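Local coordinates for protein B-agarase (Agarivorans gilvus, PDB 5Z6P) that probably hydrolyses beta-glycosidic linkages in agarose, as a glycoside hydrolase family 50 beta-agarase, at residues F112-I115 against Q121-S124; V541-L546 against A568-G573. All coordinates share one frame; numbering follows the deposited sequence.

Contact 1. Residues F112-I115 against Q121-S124; sequences FINI and QMHS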
loop_
_atom_site.group_PDB
_atom_site.type_symbol
_atom_site.label_atom_id
_atom_site.label_comp_id
_atom_site.label_asym_id
_atom_site.label_seq_id
_atom_site.Cartn_x
_atom_site.Cartn_y
_atom_site.Cartn_z
ATOM N N PHE A 112 -13.681 -9.482 0.624
ATOM C CA PHE A 112 -14.178 -8.196 1.072
ATOM C C PHE A 112 -15.694 -8.224 1.226
ATOM O O PHE A 112 -16.406 -8.764 0.384
ATOM C CB PHE A 112 -13.768 -7.088 0.098
ATOM C CG PHE A 112 -12.333 -6.687 0.219
ATOM C CD1 PHE A 112 -11.335 -7.489 -0.287
ATOM C CD2 PHE A 112 -11.982 -5.502 0.838
ATOM C CE1 PHE A 112 -10.010 -7.124 -0.174
ATOM C CE2 PHE A 112 -10.673 -5.140 0.952
ATOM C CZ PHE A 112 -9.683 -5.961 0.445
ATOM N N ILE A 113 -16.173 -7.651 2.315
ATOM C CA ILE A 113 -17.599 -7.464 2.530
ATOM C C ILE A 113 -17.859 -5.981 2.465
ATOM O O ILE A 113 -17.459 -5.230 3.360
ATOM C CB ILE A 113 -18.091 -8.013 3.895
ATOM C CG1 ILE A 113 -17.764 -9.501 4.053
ATOM C CG2 ILE A 113 -19.578 -7.769 4.064
ATOM C CD1 ILE A 113 -16.596 -9.791 4.994
ATOM N N ASN A 114 -18.514 -5.561 1.390
ATOM C CA ASN A 114 -18.826 -4.163 1.185
ATOM C C ASN A 114 -20.309 -3.961 1.401
ATOM O O ASN A 114 -21.133 -4.563 0.726
ATOM C CB ASN A 114 -18.400 -3.712 -0.213
ATOM C CG ASN A 114 -16.944 -4.009 -0.494
ATOM O OD1 ASN A 114 -16.098 -3.905 0.383
ATOM N ND2 ASN A 114 -16.646 -4.389 -1.720
ATOM N N ILE A 115 -20.644 -3.122 2.366
ATOM C CA ILE A 115 -22.033 -2.858 2.697
ATOM C C ILE A 115 -22.397 -1.418 2.335
ATOM O O ILE A 115 -21.748 -0.472 2.781
ATOM C CB ILE A 115 -22.276 -3.136 4.171
ATOM C CG1 ILE A 115 -21.755 -4.541 4.493
ATOM C CG2 ILE A 115 -23.732 -2.984 4.502
ATOM C CD1 ILE A 115 -21.784 -4.910 5.927
ATOM N N GLN A 121 -22.810 5.689 0.362
ATOM C CA GLN A 121 -21.565 5.432 1.072
ATOM C C GLN A 121 -21.459 3.973 1.478
ATOM O O GLN A 121 -22.459 3.253 1.565
ATOM C CB GLN A 121 -21.419 6.335 2.294
ATOM C CG GLN A 121 -22.456 6.158 3.349
ATOM C CD GLN A 121 -22.903 7.493 3.883
ATOM O OE1 GLN A 121 -22.843 8.495 3.173
ATOM N NE2 GLN A 121 -23.346 7.522 5.138
ATOM N N MET A 122 -20.225 3.555 1.727
ATOM C CA MET A 122 -19.881 2.149 1.769
ATOM C C MET A 122 -19.066 1.797 2.985
ATOM O O MET A 122 -18.029 2.383 3.241
ATOM C CB MET A 122 -19.107 1.770 0.512
ATOM C CG MET A 122 -18.444 0.415 0.567
ATOM S SD MET A 122 -17.268 0.227 -0.770
ATOM C CE MET A 122 -15.898 1.248 -0.225
ATOM N N HIS A 123 -19.543 0.825 3.740
ATOM C CA HIS A 123 -18.750 0.259 4.804
ATOM C C HIS A 123 -18.016 -0.973 4.269
ATOM O O HIS A 123 -18.636 -1.987 3.969
ATOM C CB HIS A 123 -19.646 -0.093 5.980
ATOM C CG HIS A 123 -18.928 -0.751 7.110
ATOM N ND1 HIS A 123 -18.359 -0.042 8.140
ATOM C CD2 HIS A 123 -18.682 -2.056 7.368
ATOM C CE1 HIS A 123 -17.800 -0.881 8.992
ATOM N NE2 HIS A 123 -17.979 -2.109 8.545
ATOM N N SER A 124 -16.697 -0.895 4.145
ATOM C CA SER A 124 -15.950 -2.018 3.580
ATOM C C SER A 124 -14.958 -2.656 4.557
ATOM O O SER A 124 -14.041 -1.996 5.044
ATOM C CB SER A 124 -15.205 -1.565 2.325
ATOM O OG SER A 124 -14.588 -2.661 1.699
#

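Contact 2. Residues V541-L546 against A568-G573; sequences VFVELL and ADLAKG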
loop_
_atom_site.group_PDB
_atom_site.type_symbol
_atom_site.label_atom_id
_atom_site.label_comp_id
_atom_site.label_asym_id
_atom_site.label_seq_id
_atom_site.Cartn_x
_atom_site.Cartn_y
_atom_site.Cartn_z
ATOM N N VAL A 541 -2.715 27.383 -19.177
ATOM C CA VAL A 541 -2.316 26.379 -20.149
ATOM C C VAL A 541 -3.552 25.671 -20.718
ATOM O O VAL A 541 -3.640 25.480 -21.922
ATOM C CB VAL A 541 -1.352 25.324 -19.537
ATOM C CG1 VAL A 541 -1.101 24.181 -20.522
ATOM C CG2 VAL A 541 -0.050 25.979 -19.147
ATOM N N PHE A 542 -4.506 25.313 -19.855
ATOM C CA PHE A 542 -5.714 24.634 -20.311
ATOM C C PHE A 542 -6.493 25.509 -21.308
ATOM O O PHE A 542 -6.982 25.019 -22.311
ATOM C CB PHE A 542 -6.643 24.258 -19.150
ATOM C CG PHE A 542 -6.181 23.071 -18.311
ATOM C CD1 PHE A 542 -5.034 22.366 -18.606
ATOM C CD2 PHE A 542 -6.928 22.672 -17.217
ATOM C CE1 PHE A 542 -4.645 21.268 -17.804
ATOM C CE2 PHE A 542 -6.542 21.594 -16.421
ATOM C CZ PHE A 542 -5.406 20.902 -16.715
ATOM N N VAL A 543 -6.603 26.801 -21.012
ATOM C CA VAL A 543 -7.286 27.735 -21.897
ATOM C C VAL A 543 -6.610 27.764 -23.275
ATOM O O VAL A 543 -7.275 27.743 -24.298
ATOM C CB VAL A 543 -7.326 29.160 -21.296
ATOM C CG1 VAL A 543 -7.764 30.184 -22.347
ATOM C CG2 VAL A 543 -8.263 29.193 -20.111
ATOM N N GLU A 544 -5.284 27.800 -23.291
ATOM C CA GLU A 544 -4.562 27.874 -24.553
ATOM C C GLU A 544 -4.696 26.551 -25.310
ATOM O O GLU A 544 -4.744 26.536 -26.536
ATOM C CB GLU A 544 -3.097 28.232 -24.314
ATOM C CG GLU A 544 -2.220 28.212 -25.562
ATOM C CD GLU A 544 -2.554 29.299 -26.599
ATOM O OE1 GLU A 544 -3.185 30.327 -26.258
ATOM O OE2 GLU A 544 -2.153 29.121 -27.769
ATOM N N LEU A 545 -4.793 25.447 -24.568
ATOM C CA LEU A 545 -5.018 24.151 -25.185
ATOM C C LEU A 545 -6.392 24.100 -25.881
ATOM O O LEU A 545 -6.495 23.682 -27.024
ATOM C CB LEU A 545 -4.886 23.031 -24.141
ATOM C CG LEU A 545 -4.869 21.588 -24.648
ATOM C CD1 LEU A 545 -4.341 20.642 -23.589
ATOM C CD2 LEU A 545 -6.241 21.074 -25.151
ATOM N N LEU A 546 -7.444 24.495 -25.179
ATOM C CA LEU A 546 -8.776 24.491 -25.746
ATOM C C LEU A 546 -8.897 25.503 -26.898
ATOM O O LEU A 546 -9.571 25.245 -27.884
ATOM C CB LEU A 546 -9.818 24.782 -24.661
ATOM C CG LEU A 546 -9.872 23.648 -23.621
ATOM C CD1 LEU A 546 -10.545 24.059 -22.314
ATOM C CD2 LEU A 546 -10.512 22.399 -24.217
ATOM N N ALA A 568 -11.819 34.700 -22.398
ATOM C CA ALA A 568 -11.643 35.338 -21.102
ATOM C C ALA A 568 -12.690 34.809 -20.116
ATOM O O ALA A 568 -12.395 34.620 -18.948
ATOM C CB ALA A 568 -11.727 36.874 -21.233
ATOM N N ASP A 569 -13.891 34.530 -20.612
ATOM C CA ASP A 569 -14.972 33.994 -19.790
ATOM C C ASP A 569 -14.648 32.573 -19.328
ATOM O O ASP A 569 -14.918 32.196 -18.183
ATOM C CB ASP A 569 -16.300 34.029 -20.559
ATOM C CG ASP A 569 -17.524 33.975 -19.638
ATOM O OD1 ASP A 569 -17.354 34.104 -18.416
ATOM O OD2 ASP A 569 -18.658 33.817 -20.141
ATOM N N LEU A 570 -14.059 31.786 -20.218
ATOM C CA LEU A 570 -13.561 30.466 -19.850
ATOM C C LEU A 570 -12.490 30.582 -18.793
ATOM O O LEU A 570 -12.511 29.889 -17.793
ATOM C CB LEU A 570 -12.975 29.748 -21.057
ATOM C CG LEU A 570 -12.366 28.377 -20.761
ATOM C CD1 LEU A 570 -13.392 27.469 -20.171
ATOM C CD2 LEU A 570 -11.794 27.763 -22.032
ATOM N N ALA A 571 -11.530 31.449 -19.079
ATOM C CA ALA A 571 -10.368 31.642 -18.251
ATOM C C ALA A 571 -10.725 32.007 -16.804
ATOM O O ALA A 571 -10.027 31.609 -15.889
ATOM C CB ALA A 571 -9.478 32.716 -18.861
ATOM N N LYS A 572 -11.795 32.784 -16.625
ATOM C CA LYS A 572 -12.255 33.232 -15.307
ATOM C C LYS A 572 -12.742 32.070 -14.430
ATOM O O LYS A 572 -12.630 32.109 -13.209
ATOM C CB LYS A 572 -13.373 34.277 -15.468
ATOM C CG LYS A 572 -14.206 34.541 -14.219
ATOM C CD LYS A 572 -14.747 35.977 -14.188
ATOM C CE LYS A 572 -14.755 36.582 -12.770
ATOM N NZ LYS A 572 -13.676 36.082 -11.858
ATOM N N GLY A 573 -13.295 31.043 -15.059
ATOM C CA GLY A 573 -13.698 29.846 -14.341
ATOM C C GLY A 573 -15.018 29.323 -14.862
ATOM O O GLY A 573 -15.949 30.097 -15.054
#

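Contact 1. Residues F112-I115 against Q121-S124
With CG of Asn114 anti to its own carbonyl carbon (chi1 -54°) and OG of Ser124 stretched out opposite the main-chain nitrogen (chi1 -174°), the amide and the hydroxyl swing towards each other over one face of two paired strands. OG gives its proton to Asn114 OD1. Ser124 OG lies a modelled 2.4 Å from Asn114 OD1, very short for such a bond, so the exact value is doubtful. The other end of the same amide is also held, since Asn114 ND2 bonds to Glu189 OE1 on the next strand, which would fix the rotation of the flat group. Beside the bond, Phe112 turns a ring edge to the hydroxyl, with CD2 4.0 Å from Ser124 OG, and Met122 brings SD to 4.1 Å from Asn114 CB.

The frame beneath is an antiparallel beta hairpin of strands 109-117 and 122-129, in the carbohydrate-binding-module-like domain of the agarase. Asn114 and Ser124 form a non-hydrogen-bonded pair with their CA atoms 4.3 Å apart, followed by the hydrogen-bonded pair of Ile115 and His123. Here Ile115 N reaches His123 O at 2.8 Å, and His123 N returns to Ile115 O at 2.7 Å.

Ile115 and His123 send their side chains to the opposite face, with Ile115 CB 4.4 Å from His123 CB. There both lie against Val139 and Leu141, and Ile115 also meets Ile185 and Ile188. The imidazole is buried but well supplied with polar partners: NE2 pairs with Arg125 NE and ND1 with Ala177 O, while Trp173 meets the ring at an inclined angle.

Contact 2. Residues V541-L546 against A568-G573
Val543 and Leu546 face Leu570 and Ala571 where two helices, 537-550 and 567-572, pack in a roughly antiparallel sense. The axes of the short segments run at 144° to each other and come within 9.9 Å, in an all-helical part of the chain related in sequence to beta-galactosidases.

Apolar contact joins the two segments. In Val543 a chi1 of 168° sets CG1 opposite the backbone N and turns the other branch, CG2, to Ala571. Val543 CG2 lies 3.7 Å from Ala571 CA and 3.9 Å from Ala571 CB, so the methyl rests directly on the facing backbone beside a small side chain. Val543 CG2 also lies 4.2 Å from Leu570 CG. Further along, the two leucines cross at about a right angle and meet through one methyl each, Leu546 CD1 to Leu570 CD2 at 3.9 Å. Leu546 continues this buried side onto Leu529, and Leu570 onto Leu564.

Polar bonds act around the pair. Lys539, an earlier residue of helix 537-550, reaches across with NZ to Leu570 O and weakly to Ala571 O. Helix 567-572 gives way to Gly573, which has positive phi and whose N makes a weak 3.1 Å bond to Leu570 O.

The two contacts show how a modular hydrolase uses different means of cohesion in different regions. Contact 1 comes first along the chain, in the beta-rich carbohydrate-binding-module-like part, and is complete long before contact 2 begins in the part related in sequence to beta-galactosidases. Their centres are 40 Å apart and their nearest atoms about 28 Å, so neither touches the other and they share no strand or helix. Contact 1 ties neighbouring strands of one hairpin, 19 Å from the centre of the chain; contact 2 joins two helices separated by another, 553-560, and sits farther out, at 37 Å. Each lies wholly within its own region, and neither spans the two.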